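Local atomic coordinates of glutathione-independent glyoxalase DJ-1 (Schizosaccharomyces pombe, PDB entry 4QYT), a protein that converts methylglyoxal to D-lactate in a single step without glutathione and takes part in protection against reactive oxygen species. Residues 24-29 with 189-194; 30-35 with 173-178; 78-83 with 87-92. All coordinates share one frame; numbering follows the deposited sequence.

Contact 1. Residues 24-29 with 189-194; sequences WGIFKR and KSLSMP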
ATOM      1  N   TRP A  24       0.458  -3.441  -7.314  1.00  7.34           N
ATOM      2  CA  TRP A  24       1.668  -2.882  -7.944  1.00  7.44           C
ATOM      3  C   TRP A  24       2.918  -3.608  -7.452  1.00  7.47           C
ATOM      4  O   TRP A  24       3.731  -4.123  -8.225  1.00  8.24           O
ATOM      5  CB  TRP A  24       1.787  -1.386  -7.627  1.00  7.52           C
ATOM      6  CG  TRP A  24       2.972  -0.744  -8.259  1.00  7.47           C
ATOM      7  CD1 TRP A  24       4.187  -0.585  -7.669  1.00  9.46           C
ATOM      8  CD2 TRP A  24       3.105  -0.281  -9.591  1.00  8.37           C
ATOM      9  NE1 TRP A  24       5.065  -0.048  -8.545  1.00 10.49           N
ATOM     10  CE2 TRP A  24       4.432   0.176  -9.730  1.00 10.08           C
ATOM     11  CE3 TRP A  24       2.235  -0.173 -10.681  1.00  9.66           C
ATOM     12  CZ2 TRP A  24       4.907   0.735 -10.914  1.00 12.80           C
ATOM     13  CZ3 TRP A  24       2.735   0.369 -11.860  1.00 11.99           C
ATOM     14  CH2 TRP A  24       4.041   0.818 -11.942  1.00 13.65           C
ATOM     15  N   GLY A  25       3.074  -3.662  -6.132  1.00  7.32           N
ATOM     16  CA  GLY A  25       4.260  -4.240  -5.552  1.00  8.19           C
ATOM     17  C   GLY A  25       4.363  -5.737  -5.758  1.00  8.18           C
ATOM     18  O   GLY A  25       5.471  -6.279  -5.864  1.00  9.24           O
ATOM     19  N   ILE A  26       3.226  -6.402  -5.789  1.00  8.35           N
ATOM     20  CA  ILE A  26       3.207  -7.871  -6.000  1.00  8.38           C
ATOM     21  C   ILE A  26       3.634  -8.210  -7.419  1.00  8.52           C
ATOM     22  O   ILE A  26       4.487  -9.078  -7.623  1.00  9.59           O
ATOM     23  CB  ILE A  26       1.832  -8.430  -5.606  1.00  8.68           C
ATOM     24  CG1 ILE A  26       1.666  -8.362  -4.080  1.00  9.33           C
ATOM     25  CG2 ILE A  26       1.639  -9.869  -6.094  1.00  9.75           C
ATOM     26  CD1 ILE A  26       0.241  -8.542  -3.598  1.00 10.99           C
ATOM     27  N   PHE A  27       3.064  -7.531  -8.420  1.00  8.33           N
ATOM     28  CA  PHE A  27       3.470  -7.808  -9.804  1.00  8.48           C
ATOM     29  C   PHE A  27       4.900  -7.385 -10.075  1.00  8.86           C
ATOM     30  O   PHE A  27       5.611  -8.104 -10.801  1.00  9.93           O
ATOM     31  CB  PHE A  27       2.475  -7.207 -10.797  1.00  8.38           C
ATOM     32  CG  PHE A  27       1.237  -8.020 -10.959  1.00  8.28           C
ATOM     33  CD1 PHE A  27       1.294  -9.195 -11.692  1.00  9.46           C
ATOM     34  CD2 PHE A  27       0.045  -7.697 -10.375  1.00 10.89           C
ATOM     35  CE1 PHE A  27       0.193 -10.019 -11.812  1.00  9.76           C
ATOM     36  CE2 PHE A  27      -1.063  -8.527 -10.513  1.00 11.72           C
ATOM     37  CZ  PHE A  27      -0.968  -9.732 -11.214  1.00 10.19           C
ATOM     38  N   LYS A  28       5.366  -6.282  -9.484  1.00  8.84           N
ATOM     39  CA  LYS A  28       6.771  -5.913  -9.642  1.00  9.38           C
ATOM     40  C   LYS A  28       7.682  -7.005  -9.059  1.00 10.47           C
ATOM     41  O   LYS A  28       8.688  -7.410  -9.670  1.00 12.36           O
ATOM     42  CB  LYS A  28       7.054  -4.555  -8.975  1.00  9.74           C
ATOM     43  CG  LYS A  28       6.579  -3.399  -9.818  1.00  9.65           C
ATOM     44  CD  LYS A  28       7.688  -2.955 -10.751  1.00 12.65           C
ATOM     45  CE  LYS A  28       7.279  -1.820 -11.642  1.00 12.36           C
ATOM     46  NZ  LYS A  28       8.420  -1.354 -12.496  1.00 14.53           N
ATOM     47  N   ARG A  29       7.341  -7.535  -7.884  1.00 10.23           N
ATOM     48  CA  ARG A  29       8.154  -8.609  -7.316  1.00 11.31           C
ATOM     49  C   ARG A  29       8.173  -9.838  -8.211  1.00 11.97           C
ATOM     50  O   ARG A  29       9.154 -10.593  -8.230  1.00 14.77           O
ATOM     51  CB  ARG A  29       7.636  -8.976  -5.939  1.00 10.69           C
ATOM     52  CG  ARG A  29       8.036  -7.959  -4.859  1.00 10.85           C
ATOM     53  CD  ARG A  29       7.241  -8.183  -3.598  1.00 11.49           C
ATOM     54  NE  ARG A  29       7.662  -7.361  -2.470  1.00 10.87           N
ATOM     55  CZ  ARG A  29       7.408  -6.072  -2.360  1.00 10.14           C
ATOM     56  NH1 ARG A  29       6.648  -5.441  -3.250  1.00 10.17           N
ATOM     57  NH2 ARG A  29       7.814  -5.417  -1.279  1.00 11.00           N
ATOM     58  N   LYS A 189       6.131 -16.076  -0.329  1.00 15.98           N
ATOM     59  CA  LYS A 189       7.045 -16.205   0.803  1.00 17.94           C
ATOM     60  C   LYS A 189       7.752 -14.904   1.142  1.00 15.81           C
ATOM     61  O   LYS A 189       7.954 -14.583   2.306  1.00 18.73           O
ATOM     62  CB  LYS A 189       8.062 -17.320   0.522  1.00 20.11           C
ATOM     63  CG  LYS A 189       9.042 -17.590   1.645  1.00 22.88           C
ATOM     64  CD  LYS A 189      10.081 -18.642   1.294  1.00 26.33           C
ATOM     65  CE  LYS A 189      10.937 -19.074   2.476  1.00 39.36           C
ATOM     66  NZ  LYS A 189      12.104 -19.849   1.973  1.00 57.73           N
ATOM     67  N   SER A 190       8.113 -14.143   0.127  1.00 16.06           N
ATOM     68  CA  SER A 190       8.832 -12.888   0.304  1.00 16.78           C
ATOM     69  C   SER A 190       8.007 -11.801   0.998  1.00 15.00           C
ATOM     70  O   SER A 190       8.584 -10.824   1.470  1.00 16.78           O
ATOM     71  CB  SER A 190       9.354 -12.346  -1.029  1.00 17.36           C
ATOM     72  OG  SER A 190       8.334 -11.709  -1.785  1.00 16.24           O
ATOM     73  N   LEU A 191       6.684 -11.956   1.047  1.00 14.27           N
ATOM     74  CA  LEU A 191       5.845 -10.909   1.566  1.00 13.10           C
ATOM     75  C   LEU A 191       5.669 -10.931   3.061  1.00 13.66           C
ATOM     76  O   LEU A 191       5.204  -9.936   3.624  1.00 15.14           O
ATOM     77  CB  LEU A 191       4.497 -10.973   0.907  1.00 12.73           C
ATOM     78  CG  LEU A 191       4.479 -10.859  -0.597  1.00 13.42           C
ATOM     79  CD1 LEU A 191       3.083 -11.107  -1.165  1.00 14.40           C
ATOM     80  CD2 LEU A 191       5.004  -9.523  -1.078  1.00 14.24           C
ATOM     81  N   SER A 192       5.961 -12.037   3.726  1.00 15.04           N
ATOM     82  CA  SER A 192       5.601 -12.176   5.152  1.00 15.95           C
ATOM     83  C   SER A 192       4.108 -12.054   5.424  1.00 16.53           C
ATOM     84  O   SER A 192       3.700 -11.337   6.336  1.00 17.34           O
ATOM     85  CB  SER A 192       6.383 -11.235   6.059  1.00 20.42           C
ATOM     86  OG  SER A 192       7.743 -11.525   5.976  1.00 27.37           O
ATOM     87  N   MET A 193       3.307 -12.816   4.697  1.00 15.21           N
ATOM     88  CA  MET A 193       1.887 -12.837   4.942  1.00 16.92           C
ATOM     89  C   MET A 193       1.637 -13.418   6.312  1.00 17.63           C
ATOM     90  O   MET A 193       2.292 -14.381   6.741  1.00 21.68           O
ATOM     91  CB  MET A 193       1.196 -13.662   3.889  1.00 15.37           C
ATOM     92  CG  MET A 193       1.346 -13.096   2.492  1.00 15.03           C
ATOM     93  SD  MET A 193       0.587 -11.468   2.269  1.00 15.39           S
ATOM     94  CE  MET A 193      -1.156 -11.916   2.408  1.00 14.06           C
ATOM     95  N   PRO A 194       0.704 -12.807   7.040  1.00 16.78           N
ATOM     96  CA  PRO A 194       0.480 -13.229   8.406  1.00 20.67           C
ATOM     97  C   PRO A 194      -0.283 -14.523   8.433  1.00 25.85           C
ATOM     98  O   PRO A 194      -0.927 -14.935   7.458  1.00 26.68           O
ATOM     99  CB  PRO A 194      -0.334 -12.092   8.997  1.00 23.49           C
ATOM    100  CG  PRO A 194      -0.938 -11.372   7.854  1.00 21.36           C
ATOM    101  CD  PRO A 194      -0.021 -11.578   6.692  1.00 17.54           C
ATOM    102  OXT PRO A 194      -0.114 -15.280   9.408  1.00 34.10           O
TER
HETATM  103  O   HOH W   1       9.210  -8.611  -0.457  1.00 24.91           O
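Arg29 and Ile26, on the last turns of helix 17-29, meet Ser190 and Leu191 at the end of helix 181-190, so the contact ties the first helix of the DJ-1/PfpI fold to its C-terminal tail. The apolar part centres on Leu191. Its CD2 touches CD of Arg29 at 3.6 Å, and its CD1 lies 4.2 Å from CG1 of Ile26, so the two methyls of one leucine serve two residues spaced three apart on the helix. Ile26 also packs on Leu175, and Leu191 on Met168 and Leu172, all of helix 167-178.

The polar part is carried by the guanidinium of Arg29. The chain, extended from CG to NE, turns at its end (chi4 74°), which brings NH1 back to its own helix: NH1 donates to O of Gly25 at 3.0 Å. NH2 forms a salt bridge with Asp16 of the second subunit, so this group also belongs to the dimer interface, where O of Ser190 accepts from NE2 of His133 of that subunit. A leucine in place of Arg29 would probably leave that Asp16 without its positive mate and break the water link to Ser190. The link is a single water in the guanidinium plane: it accepts from NE of Arg29 at 2.8 Å and donates to O of Ser190 at 3.0 Å.

Contact 2. Residues 30-35 with 173-178; sequences AEIPID and KLLEQV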
ATOM      1  N   ALA A  30       7.052 -10.118  -8.860  1.00 11.89           N
ATOM      2  CA  ALA A  30       6.934 -11.218  -9.807  1.00 11.89           C
ATOM      3  C   ALA A  30       7.663 -11.014 -11.103  1.00 12.36           C
ATOM      4  O   ALA A  30       7.694 -11.922 -11.955  1.00 14.86           O
ATOM      5  CB  ALA A  30       5.463 -11.525 -10.060  1.00 12.45           C
ATOM      6  N   GLU A  31       8.209  -9.829 -11.309  1.00 12.16           N
ATOM      7  CA  GLU A  31       8.856  -9.445 -12.568  1.00 13.28           C
ATOM      8  C   GLU A  31       7.898  -9.620 -13.748  1.00 12.48           C
ATOM      9  O   GLU A  31       8.290  -9.997 -14.853  1.00 16.41           O
ATOM     10  CB  GLU A  31      10.180 -10.222 -12.767  1.00 16.54           C
ATOM     11  CG  GLU A  31      11.174  -9.997 -11.631  1.00 20.58           C
ATOM     12  CD  GLU A  31      12.499 -10.690 -11.765  1.00 30.52           C
ATOM     13  OE1 GLU A  31      12.496 -11.824 -12.251  1.00 39.52           O
ATOM     14  OE2 GLU A  31      13.507  -9.974 -11.700  1.00 49.80           O
ATOM     15  N   ILE A  32       6.645  -9.223 -13.519  1.00 11.47           N
ATOM     16  CA  ILE A  32       5.624  -9.144 -14.541  1.00 11.63           C
ATOM     17  C   ILE A  32       5.412  -7.699 -14.904  1.00 10.49           C
ATOM     18  O   ILE A  32       5.109  -6.888 -14.010  1.00 10.68           O
ATOM     19  CB  ILE A  32       4.331  -9.807 -14.062  1.00 11.12           C
ATOM     20  CG1 ILE A  32       4.538 -11.321 -13.912  1.00 13.04           C
ATOM     21  CG2 ILE A  32       3.171  -9.480 -14.977  1.00 11.78           C
ATOM     22  CD1 ILE A  32       3.389 -12.083 -13.292  1.00 14.22           C
ATOM     23  N   PRO A  33       5.602  -7.313 -16.173  1.00 11.86           N
ATOM     24  CA  PRO A  33       5.413  -5.911 -16.551  1.00 11.58           C
ATOM     25  C   PRO A  33       4.074  -5.339 -16.119  1.00 10.09           C
ATOM     26  O   PRO A  33       3.043  -5.988 -16.326  1.00 10.43           O
ATOM     27  CB  PRO A  33       5.553  -5.932 -18.071  1.00 14.15           C
ATOM     28  CG  PRO A  33       6.395  -7.116 -18.348  1.00 17.22           C
ATOM     29  CD  PRO A  33       6.022  -8.135 -17.331  1.00 14.05           C
ATOM     30  N   ILE A  34       4.110  -4.120 -15.588  1.00 10.26           N
ATOM     31  CA  ILE A  34       2.912  -3.439 -15.113  1.00  8.83           C
ATOM     32  C   ILE A  34       3.062  -1.953 -15.354  1.00  9.26           C
ATOM     33  O   ILE A  34       4.112  -1.382 -15.036  1.00 11.13           O
ATOM     34  CB  ILE A  34       2.602  -3.780 -13.631  1.00  8.99           C
ATOM     35  CG1 ILE A  34       1.291  -3.158 -13.181  1.00  8.86           C
ATOM     36  CG2 ILE A  34       3.750  -3.430 -12.687  1.00 10.30           C
ATOM     37  CD1 ILE A  34       0.762  -3.753 -11.892  1.00  9.17           C
ATOM     38  N   ASP A  35       2.000  -1.355 -15.907  1.00  8.32           N
ATOM     39  CA  ASP A  35       1.911   0.088 -16.092  1.00  8.67           C
ATOM     40  C   ASP A  35       0.754   0.615 -15.255  1.00  7.81           C
ATOM     41  O   ASP A  35      -0.291  -0.021 -15.215  1.00  8.60           O
ATOM     42  CB  ASP A  35       1.581   0.472 -17.551  1.00  9.51           C
ATOM     43  CG  ASP A  35       2.671   0.203 -18.562  1.00 11.01           C
ATOM     44  OD1 ASP A  35       3.860   0.217 -18.186  1.00 16.50           O
ATOM     45  OD2 ASP A  35       2.316   0.031 -19.738  1.00 11.56           O
ATOM     46  N   LYS A 173      -4.272 -13.084  -5.403  0.78 11.18           N
ATOM     47  CA  LYS A 173      -5.234 -13.880  -6.174  0.78 11.40           C
ATOM     48  C   LYS A 173      -5.021 -13.655  -7.677  0.78 10.63           C
ATOM     49  O   LYS A 173      -5.021 -14.601  -8.471  0.78 11.89           O
ATOM     50  CB  LYS A 173      -6.671 -13.562  -5.749  0.78 12.14           C
ATOM     51  CG  LYS A 173      -7.697 -14.563  -6.265  0.78 15.05           C
ATOM     52  CD  LYS A 173      -7.607 -15.927  -5.580  0.78 16.92           C
ATOM     53  CE  LYS A 173      -8.773 -16.808  -5.976  0.78 21.01           C
ATOM     54  NZ  LYS A 173      -8.768 -18.099  -5.247  0.78 24.21           N
ATOM     55  N   LEU A 174      -4.816 -12.394  -8.072  1.00  9.91           N
ATOM     56  CA  LEU A 174      -4.512 -12.084  -9.468  1.00  9.86           C
ATOM     57  C   LEU A 174      -3.247 -12.780  -9.927  1.00 10.07           C
ATOM     58  O   LEU A 174      -3.216 -13.449 -10.956  1.00 11.81           O
ATOM     59  CB  LEU A 174      -4.428 -10.575  -9.653  1.00  9.75           C
ATOM     60  CG  LEU A 174      -5.776  -9.845  -9.607  1.00  9.72           C
ATOM     61  CD1 LEU A 174      -5.520  -8.389  -9.248  1.00 11.23           C
ATOM     62  CD2 LEU A 174      -6.495  -9.974 -10.937  1.00 10.88           C
ATOM     63  N   LEU A 175      -2.180 -12.643  -9.155  1.00 10.68           N
ATOM     64  CA  LEU A 175      -0.928 -13.259  -9.496  1.00 10.48           C
ATOM     65  C   LEU A 175      -1.036 -14.782  -9.648  1.00 11.41           C
ATOM     66  O   LEU A 175      -0.455 -15.373 -10.558  1.00 13.37           O
ATOM     67  CB  LEU A 175       0.130 -12.948  -8.410  1.00 11.12           C
ATOM     68  CG  LEU A 175       1.510 -13.541  -8.697  1.00 11.70           C
ATOM     69  CD1 LEU A 175       2.131 -12.988  -9.968  1.00 12.99           C
ATOM     70  CD2 LEU A 175       2.421 -13.353  -7.504  1.00 12.44           C
ATOM     71  N   GLU A 176      -1.813 -15.391  -8.767  1.00 12.03           N
ATOM     72  CA  GLU A 176      -1.985 -16.839  -8.755  1.00 13.26           C
ATOM     73  C   GLU A 176      -2.550 -17.344 -10.068  1.00 14.45           C
ATOM     74  O   GLU A 176      -2.292 -18.501 -10.438  1.00 16.97           O
ATOM     75  CB  GLU A 176      -2.927 -17.229  -7.599  1.00 15.24           C
ATOM     76  CG  GLU A 176      -2.882 -18.716  -7.303  1.00 20.67           C
ATOM     77  CD  GLU A 176      -3.737 -19.131  -6.130  1.00 25.43           C
ATOM     78  OE1 GLU A 176      -4.529 -18.301  -5.644  1.00 20.30           O
ATOM     79  OE2 GLU A 176      -3.429 -20.208  -5.557  1.00 37.23           O
ATOM     80  N   GLN A 177      -3.323 -16.527 -10.780  1.00 13.94           N
ATOM     81  CA  GLN A 177      -3.910 -16.979 -12.038  1.00 14.43           C
ATOM     82  C   GLN A 177      -2.908 -17.077 -13.167  1.00 15.17           C
ATOM     83  O   GLN A 177      -3.177 -17.762 -14.152  1.00 18.58           O
ATOM     84  CB  GLN A 177      -5.053 -16.054 -12.470  1.00 14.89           C
ATOM     85  CG  GLN A 177      -6.115 -15.791 -11.422  1.00 14.75           C
ATOM     86  CD  GLN A 177      -6.516 -17.039 -10.642  1.00 16.68           C
ATOM     87  OE1 GLN A 177      -6.522 -17.027  -9.408  1.00 19.21           O
ATOM     88  NE2 GLN A 177      -7.030 -18.009 -11.312  1.00 18.06           N
ATOM     89  N   VAL A 178      -1.809 -16.323 -13.073  1.00 14.46           N
ATOM     90  CA  VAL A 178      -0.910 -16.109 -14.196  1.00 16.19           C
ATOM     91  C   VAL A 178       0.516 -16.565 -13.981  1.00 18.18           C
ATOM     92  O   VAL A 178       1.185 -16.913 -14.930  1.00 25.18           O
ATOM     93  CB  VAL A 178      -0.871 -14.685 -14.739  1.00 16.05           C
ATOM     94  CG1 VAL A 178      -2.221 -14.327 -15.273  1.00 20.30           C
ATOM     95  CG2 VAL A 178      -0.370 -13.670 -13.699  1.00 14.93           C
TER
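CD1 of Leu175 is the bump on which this contact turns: it rests in the notch where CB of Ala30, 3.6 Å away, and CD1 of Ile32, 3.7 Å away, meet. The hollow that receives it is made by the chain leaving helix 17-29. Glu31, with positive phi (56°), closes that helix in a Schellman motif and bends the backbone, so that the CB atoms of Ala30 and Ile32, two residues apart, both point toward helix 167-178.

The fit also works in reverse. CD1 of Ile32 reaches between Leu175 and Val178, one turn apart on the helix, and meets CG2 of Val178 at 4.1 Å; the Ile32 side chain runs aslant to those of Leu175 and Val178. Torsions explain the reach on each side. Leu175 holds CG opposite its backbone N (chi1 -179°), which carries the methyl toward the bend although the residue's first bond does not aim there, while Ile32 stretches CG1 and CD1 outward with chi2 at 173°.

The interface is small, 116 Å² summed over both sides, and the touching atoms are all carbons of methyl groups. Neighbouring helices cover part of it: Val187 of helix 181-190 packs on both Ala30 and Leu175, and Phe27 on Ile32. This is a helix-to-strand connection of an alpha/beta sandwich, here the link from helix 17-29 to strand 34-39 of the DJ-1/PfpI fold, packed against a helix on the same side of the sheet.

Contact 3. Residues 78-83 with 87-92; sequences IIPGGG and KTLSTT. With EDO (1,2-ethanediol), chain G.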
ATOM      1  N   ILE A  78      -6.757  -3.940 -13.821  1.00  7.25           N
ATOM      2  CA  ILE A  78      -7.055  -3.828 -12.384  1.00  7.76           C
ATOM      3  C   ILE A  78      -7.671  -2.453 -12.126  1.00  7.85           C
ATOM      4  O   ILE A  78      -7.130  -1.421 -12.509  1.00  8.52           O
ATOM      5  CB  ILE A  78      -5.766  -4.015 -11.539  1.00  7.80           C
ATOM      6  CG1 ILE A  78      -5.082  -5.350 -11.866  1.00  9.13           C
ATOM      7  CG2 ILE A  78      -6.114  -3.899 -10.044  1.00  9.27           C
ATOM      8  CD1 ILE A  78      -3.766  -5.536 -11.175  1.00  9.71           C
ATOM      9  N   ILE A  79      -8.759  -2.496 -11.345  0.55  8.67           N
ATOM     10  CA  ILE A  79      -9.520  -1.321 -10.979  0.55  9.60           C
ATOM     11  C   ILE A  79      -9.512  -1.245  -9.465  0.55  9.40           C
ATOM     12  O   ILE A  79     -10.138  -2.065  -8.753  0.55  9.33           O
ATOM     13  CB  ILE A  79     -10.953  -1.326 -11.530  0.55 11.29           C
ATOM     14  CG1 ILE A  79     -10.894  -1.657 -13.017  0.55 13.20           C
ATOM     15  CG2 ILE A  79     -11.548   0.074 -11.366  0.55 12.16           C
ATOM     16  CD1 ILE A  79     -12.234  -1.780 -13.699  0.55 16.25           C
ATOM     17  N   PRO A  80      -8.726  -0.302  -8.945  1.00  8.83           N
ATOM     18  CA  PRO A  80      -8.703  -0.115  -7.504  1.00  8.88           C
ATOM     19  C   PRO A  80      -9.867   0.775  -7.043  1.00  9.52           C
ATOM     20  O   PRO A  80     -10.593   1.355  -7.857  1.00 11.43           O
ATOM     21  CB  PRO A  80      -7.338   0.549  -7.281  1.00  9.26           C
ATOM     22  CG  PRO A  80      -7.127   1.351  -8.566  1.00 10.19           C
ATOM     23  CD  PRO A  80      -7.752   0.555  -9.647  1.00  9.16           C
ATOM     24  N   GLY A  81      -9.991   0.891  -5.710  1.00 10.06           N
ATOM     25  CA  GLY A  81     -11.054   1.677  -5.114  1.00 11.35           C
ATOM     26  C   GLY A  81     -10.610   3.028  -4.608  1.00 10.28           C
ATOM     27  O   GLY A  81      -9.751   3.670  -5.198  1.00 10.80           O
ATOM     28  N   GLY A  82     -11.198   3.423  -3.482  1.00 12.08           N
ATOM     29  CA  GLY A  82     -11.265   4.826  -3.118  1.00 12.29           C
ATOM     30  C   GLY A  82     -12.523   5.436  -3.715  1.00 14.04           C
ATOM     31  O   GLY A  82     -12.823   5.196  -4.886  1.00 14.78           O
ATOM     32  N   GLY A  83     -13.287   6.217  -2.957  1.00 16.17           N
ATOM     33  CA  GLY A  83     -14.604   6.625  -3.435  1.00 17.33           C
ATOM     34  C   GLY A  83     -14.556   7.404  -4.741  1.00 16.22           C
ATOM     35  O   GLY A  83     -15.284   7.087  -5.691  1.00 16.60           O
ATOM     36  N   LYS A  87     -15.494   6.157  -8.554  1.00 14.78           N
ATOM     37  CA  LYS A  87     -16.561   6.840  -9.262  1.00 16.10           C
ATOM     38  C   LYS A  87     -16.082   7.164 -10.667  1.00 15.10           C
ATOM     39  O   LYS A  87     -16.760   6.848 -11.660  1.00 17.36           O
ATOM     40  CB  LYS A  87     -16.969   8.088  -8.503  1.00 16.58           C
ATOM     41  CG  LYS A  87     -18.019   8.907  -9.240  1.00 19.25           C
ATOM     42  CD  LYS A  87     -18.438  10.163  -8.466  1.00 25.84           C
ATOM     43  CE  LYS A  87     -19.836  10.625  -8.812  1.00 38.73           C
ATOM     44  NZ  LYS A  87     -20.126  10.530 -10.270  1.00 52.71           N
ATOM     45  N   THR A  88     -14.892   7.731 -10.768  1.00 14.80           N
ATOM     46  CA  THR A  88     -14.381   8.088 -12.085  1.00 14.00           C
ATOM     47  C   THR A  88     -14.159   6.861 -12.958  1.00 13.46           C
ATOM     48  O   THR A  88     -14.629   6.785 -14.091  1.00 14.58           O
ATOM     49  CB  THR A  88     -13.112   8.900 -11.908  1.00 14.11           C
ATOM     50  OG1 THR A  88     -13.475  10.114 -11.299  1.00 16.01           O
ATOM     51  CG2 THR A  88     -12.441   9.149 -13.212  1.00 15.33           C
ATOM     52  N   LEU A  89     -13.433   5.867 -12.434  1.00 12.46           N
ATOM     53  CA  LEU A  89     -13.095   4.713 -13.282  1.00 12.17           C
ATOM     54  C   LEU A  89     -14.344   3.963 -13.723  1.00 12.44           C
ATOM     55  O   LEU A  89     -14.462   3.557 -14.885  1.00 13.09           O
ATOM     56  CB  LEU A  89     -12.093   3.811 -12.557  1.00 11.56           C
ATOM     57  CG  LEU A  89     -10.707   4.406 -12.325  1.00 11.05           C
ATOM     58  CD1 LEU A  89      -9.862   3.490 -11.485  1.00 11.77           C
ATOM     59  CD2 LEU A  89     -10.006   4.734 -13.622  1.00 11.82           C
ATOM     60  N   SER A  90     -15.261   3.741 -12.791  1.00 13.12           N
ATOM     61  CA  SER A  90     -16.447   2.940 -13.060  1.00 14.23           C
ATOM     62  C   SER A  90     -17.349   3.621 -14.094  1.00 14.49           C
ATOM     63  O   SER A  90     -18.155   2.927 -14.725  1.00 17.34           O
ATOM     64  CB  SER A  90     -17.241   2.602 -11.805  1.00 15.32           C
ATOM     65  OG  SER A  90     -17.829   3.770 -11.257  1.00 16.33           O
ATOM     66  N   THR A  91     -17.255   4.943 -14.244  1.00 14.97           N
ATOM     67  CA  THR A  91     -18.122   5.679 -15.144  1.00 16.87           C
ATOM     68  C   THR A  91     -17.363   6.157 -16.372  1.00 16.85           C
ATOM     69  O   THR A  91     -17.860   6.987 -17.124  1.00 22.17           O
ATOM     70  CB  THR A  91     -18.774   6.865 -14.419  1.00 17.72           C
ATOM     71  OG1 THR A  91     -17.798   7.809 -13.968  1.00 18.61           O
ATOM     72  CG2 THR A  91     -19.675   6.398 -13.293  1.00 18.67           C
ATOM     73  N   THR A  92     -16.215   5.545 -16.648  1.00 14.51           N
ATOM     74  CA  THR A  92     -15.481   5.858 -17.874  1.00 13.37           C
ATOM     75  C   THR A  92     -15.750   4.785 -18.901  1.00 12.69           C
ATOM     76  O   THR A  92     -15.383   3.635 -18.668  1.00 12.32           O
ATOM     77  CB  THR A  92     -13.987   5.923 -17.560  1.00 14.26           C
ATOM     78  OG1 THR A  92     -13.722   6.930 -16.594  1.00 16.94           O
ATOM     79  CG2 THR A  92     -13.159   6.241 -18.765  1.00 15.63           C
TER
HETATM   80  C1  EDO G 203     -13.044   6.132   0.126  1.00 29.75           C
HETATM   81  O1  EDO G 203     -12.958   7.466  -0.310  1.00 28.68           O
HETATM   82  C2  EDO G 203     -11.592   5.767   0.295  1.00 34.08           C
HETATM   83  O2  EDO G 203     -11.480   4.875   1.363  1.00 22.94           O
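The strand-turn-helix unit beside the active site of this DJ-1 family enzyme brings Ile79 and Pro80, where strand 76-79 ends, over Leu89 of helix 83-90. CD1 of Leu89 lies 4.1 Å from CD of Pro80 and, in one of the two conformers of Ile79, 3.8 Å from CG2 of that residue. In this conformer the isoleucine and leucine run past each other in opposite directions, whereas the proline ring meets the leucine at roughly a right angle.

The turn is glycine-built. Gly82, at the N-cap position with phi 89°, has backbone angles at which a CB would jam against the preceding carbonyl. Gly83 then opens the helix, its O accepting from N of Lys87 at 3.0 Å (N-H...O angle 155°). At the other end, OG1 of Thr91 donates to O of Lys87 at 2.7 Å.

Gly83 N donates to O1 of a bound ethanediol, probably from the crystallisation liquor, at 2.9 Å. Gly82 N is hydrogen-bonded to OD2 of the sulfinic acid formed by oxidation of Cys114, and Gly81 N makes a weak hydrogen bond to OE1 of Glu19; both residues are inferred to be catalytic. Hydrophobic side chains thus pack strand end against helix, while three successive backbone N-H groups each meet a different oxygen acceptor.

How the contacts relate
Along the chain the contacts are nested: contact 3 lies inside the loop closed by contact 2, which lies inside that closed by contact 1. Contacts 1 and 2 are neighbours, their centres about 11 Å apart on one side of the chain's centre, fed by successive elements: helix 17-29 leads to strand 34-39, and helix 167-178 to helix 181-190. Contact 3 is on the opposite side, about 24 Å from contact 1 and 20 Å from contact 2 between centres. Contacts 2 and 3 both reach the central sheet and touch where CD1 of Ile78 lies 3.9 Å from CD1 of Leu174. Only contact 1 meets the second subunit, at its His133; contact 3 adjoins its own Glu19.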